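PDB 3MY9: muconate cycloisomerase from Azorhizobium caulinodans, which is a member of the mandelate racemase and muconate lactonizing enzyme family of the enolase superfamily and binds magnesium ions. Local coordinates for residues A[170-174]-A[175-179]. Sequence-based numbering, arbitrary orientation.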
ATOM      1  N   GLY A 170      21.477 -11.229 -25.536  1.00 44.67           N
ATOM      2  CA  GLY A 170      21.067 -12.469 -24.938  1.00 45.24           C
ATOM      3  C   GLY A 170      21.099 -13.605 -25.940  1.00 47.84           C
ATOM      4  O   GLY A 170      20.385 -14.583 -25.754  1.00 48.55           O
ATOM      5  N   VAL A 171      21.926 -13.468 -26.988  1.00 49.37           N
ATOM      6  CA  VAL A 171      22.056 -14.478 -28.045  1.00 52.28           C
ATOM      7  C   VAL A 171      23.447 -15.113 -28.071  1.00 53.85           C
ATOM      8  O   VAL A 171      23.581 -16.310 -28.307  1.00 55.84           O
ATOM      9  CB  VAL A 171      21.751 -13.893 -29.449  1.00 52.84           C
ATOM     10  CG1 VAL A 171      22.160 -14.911 -30.588  1.00 56.96           C
ATOM     11  CG2 VAL A 171      20.271 -13.514 -29.561  1.00 52.09           C
ATOM     12  N   LYS A 172      24.475 -14.295 -27.884  1.00 53.32           N
ATOM     13  CA  LYS A 172      25.840 -14.780 -27.752  1.00 54.33           C
ATOM     14  C   LYS A 172      26.200 -14.811 -26.275  1.00 52.56           C
ATOM     15  O   LYS A 172      25.535 -14.147 -25.463  1.00 51.01           O
ATOM     16  CB  LYS A 172      26.792 -13.873 -28.525  1.00 54.94           C
ATOM     17  CG  LYS A 172      26.376 -13.655 -29.982  1.00 57.97           C
ATOM     18  CD  LYS A 172      27.367 -12.775 -30.741  1.00 59.92           C
ATOM     19  CE  LYS A 172      26.650 -12.015 -31.868  1.00 61.23           C
ATOM     20  NZ  LYS A 172      27.555 -11.556 -32.957  1.00 62.63           N
ATOM     21  N   PRO A 173      27.256 -15.560 -25.908  1.00 53.19           N
ATOM     22  CA  PRO A 173      27.610 -15.575 -24.497  1.00 52.26           C
ATOM     23  C   PRO A 173      27.774 -14.145 -23.929  1.00 49.66           C
ATOM     24  O   PRO A 173      28.321 -13.248 -24.590  1.00 49.93           O
ATOM     25  CB  PRO A 173      28.947 -16.334 -24.468  1.00 54.10           C
ATOM     26  CG  PRO A 173      29.056 -17.029 -25.786  1.00 56.12           C
ATOM     27  CD  PRO A 173      28.313 -16.156 -26.743  1.00 55.44           C
ATOM     28  N   HIS A 174      27.285 -13.943 -22.729  1.00 47.39           N
ATOM     29  CA  HIS A 174      27.251 -12.610 -22.129  1.00 45.82           C
ATOM     30  C   HIS A 174      28.581 -11.861 -22.238  1.00 46.07           C
ATOM     31  O   HIS A 174      28.601 -10.694 -22.638  1.00 44.38           O
ATOM     32  CB  HIS A 174      26.836 -12.745 -20.670  1.00 44.83           C
ATOM     33  CG  HIS A 174      26.664 -11.442 -19.956  1.00 42.01           C
ATOM     34  ND1 HIS A 174      25.840 -10.437 -20.420  1.00 37.79           N
ATOM     35  CD2 HIS A 174      27.172 -11.005 -18.777  1.00 38.64           C
ATOM     36  CE1 HIS A 174      25.853  -9.437 -19.561  1.00 37.49           C
ATOM     37  NE2 HIS A 174      26.660  -9.752 -18.560  1.00 38.67           N
ATOM     38  N   ALA A 175      29.687 -12.537 -21.900  1.00 46.82           N
ATOM     39  CA  ALA A 175      31.026 -11.946 -22.010  1.00 47.73           C
ATOM     40  C   ALA A 175      31.303 -11.373 -23.398  1.00 49.34           C
ATOM     41  O   ALA A 175      31.859 -10.271 -23.524  1.00 50.16           O
ATOM     42  CB  ALA A 175      32.129 -12.995 -21.648  1.00 49.05           C
ATOM     43  N   GLU A 176      30.937 -12.124 -24.437  1.00 50.47           N
ATOM     44  CA  GLU A 176      31.146 -11.675 -25.817  1.00 51.97           C
ATOM     45  C   GLU A 176      30.287 -10.450 -26.118  1.00 50.06           C
ATOM     46  O   GLU A 176      30.751  -9.515 -26.744  1.00 50.06           O
ATOM     47  CB  GLU A 176      30.865 -12.799 -26.832  1.00 54.22           C
ATOM     48  CG  GLU A 176      31.194 -12.431 -28.314  1.00 58.49           C
ATOM     49  CD  GLU A 176      31.102 -13.616 -29.275  1.00 64.85           C
ATOM     50  OE1 GLU A 176      30.761 -14.742 -28.822  1.00 69.15           O
ATOM     51  OE2 GLU A 176      31.385 -13.424 -30.485  1.00 69.04           O
ATOM     52  N   GLU A 177      29.047 -10.439 -25.632  1.00 48.38           N
ATOM     53  CA  GLU A 177      28.174  -9.294 -25.854  1.00 46.38           C
ATOM     54  C   GLU A 177      28.731  -8.046 -25.150  1.00 44.97           C
ATOM     55  O   GLU A 177      28.622  -6.939 -25.684  1.00 44.21           O
ATOM     56  CB  GLU A 177      26.735  -9.626 -25.446  1.00 45.50           C
ATOM     57  CG  GLU A 177      26.166 -10.747 -26.346  1.00 48.97           C
ATOM     58  CD  GLU A 177      24.675 -10.994 -26.204  1.00 49.13           C
ATOM     59  OE1 GLU A 177      24.112 -10.781 -25.101  1.00 48.47           O
ATOM     60  OE2 GLU A 177      24.076 -11.449 -27.212  1.00 50.34           O
ATOM     61  N   LEU A 178      29.361  -8.228 -23.990  1.00 43.63           N
ATOM     62  CA  LEU A 178      29.982  -7.110 -23.273  1.00 43.03           C
ATOM     63  C   LEU A 178      31.176  -6.524 -24.033  1.00 44.29           C
ATOM     64  O   LEU A 178      31.325  -5.303 -24.086  1.00 42.61           O
ATOM     65  CB  LEU A 178      30.430  -7.520 -21.861  1.00 42.15           C
ATOM     66  CG  LEU A 178      29.356  -7.795 -20.812  1.00 40.71           C
ATOM     67  CD1 LEU A 178      30.019  -8.079 -19.425  1.00 40.92           C
ATOM     68  CD2 LEU A 178      28.398  -6.641 -20.712  1.00 37.65           C
ATOM     69  N   ARG A 179      32.029  -7.393 -24.581  1.00 46.29           N
ATOM     70  CA  ARG A 179      33.177  -6.954 -25.394  1.00 48.32           C
ATOM     71  C   ARG A 179      32.703  -6.208 -26.654  1.00 48.28           C
ATOM     72  O   ARG A 179      33.311  -5.233 -27.092  1.00 48.70           O
ATOM     73  CB  ARG A 179      34.051  -8.159 -25.825  1.00 50.31           C
ATOM     74  CG  ARG A 179      34.762  -8.865 -24.667  1.00 52.63           C
ATOM     75  CD  ARG A 179      35.885  -9.836 -25.149  1.00 57.18           C
ATOM     76  NE  ARG A 179      35.366 -10.972 -25.924  1.00 60.75           N
ATOM     77  CZ  ARG A 179      34.872 -12.108 -25.411  1.00 62.61           C
ATOM     78  NH1 ARG A 179      34.809 -12.301 -24.091  1.00 62.89           N
ATOM     79  NH2 ARG A 179      34.425 -13.060 -26.226  1.00 63.12           N
TER
HETATM   80  O   HOH W   1      23.993 -10.954 -22.430  1.00 31.25           O
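At the loop leading from strand 164-168 into helix 174-188, part of the TIM-barrel-like domain of this enolase-superfamily protein, the buried carboxylate of Glu177 on the first helical turn gathers the backbone N-H groups of Gly170, Val171 and Lys172. Gly170 N gives Glu177 OE1 a short, fairly straight bond of 2.7 Å on its syn lone pair. OE2 takes two donors from the same face of the carboxylate plane: Val171 N at 3.0 Å on the syn side, 30° out of the plane, and Lys172 N, also at 3.0 Å, from well above it. Glu177 CG lies anti to its own carbonyl carbon (chi1 -64°), which sends the extended chain back over the loop, with CG 3.9 Å from Lys172 CB. Three N-H dipoles converging on one carboxylate would favour its charged form. A water donates to OE1 and also bonds His174 ND1 in the plane of the imidazole, bridging the two side chains. Pro173 occupies the N-cap position, and its O receives Glu177 N at 3.1 Å, with a weak second bond from Glu176 N; Leu178 N to His174 O continues the helical pattern. Leu178 CG sits over one face of the His174 ring, 4.2 Å from its centroid, a CH-pi contact, while its methyls reach NE2 and CE1. Glu176 OE1 rests 3.5 Å from Pro173 CD, the two side chains running alongside each other. The Lys172 side chain crosses that of Glu176, and its NZ hydrogen-bonds to the carbonyl oxygens of Asp144 and Pro145, in the loop between strand 135-142 and helix 147-157. His174 NE2 bonds Asp213 on helix 207-215, where Ile210 meets the His174 side chain and Val214 packs on Leu178, joining the start of helix 174-188 to the next helix of the barrel's outer layer.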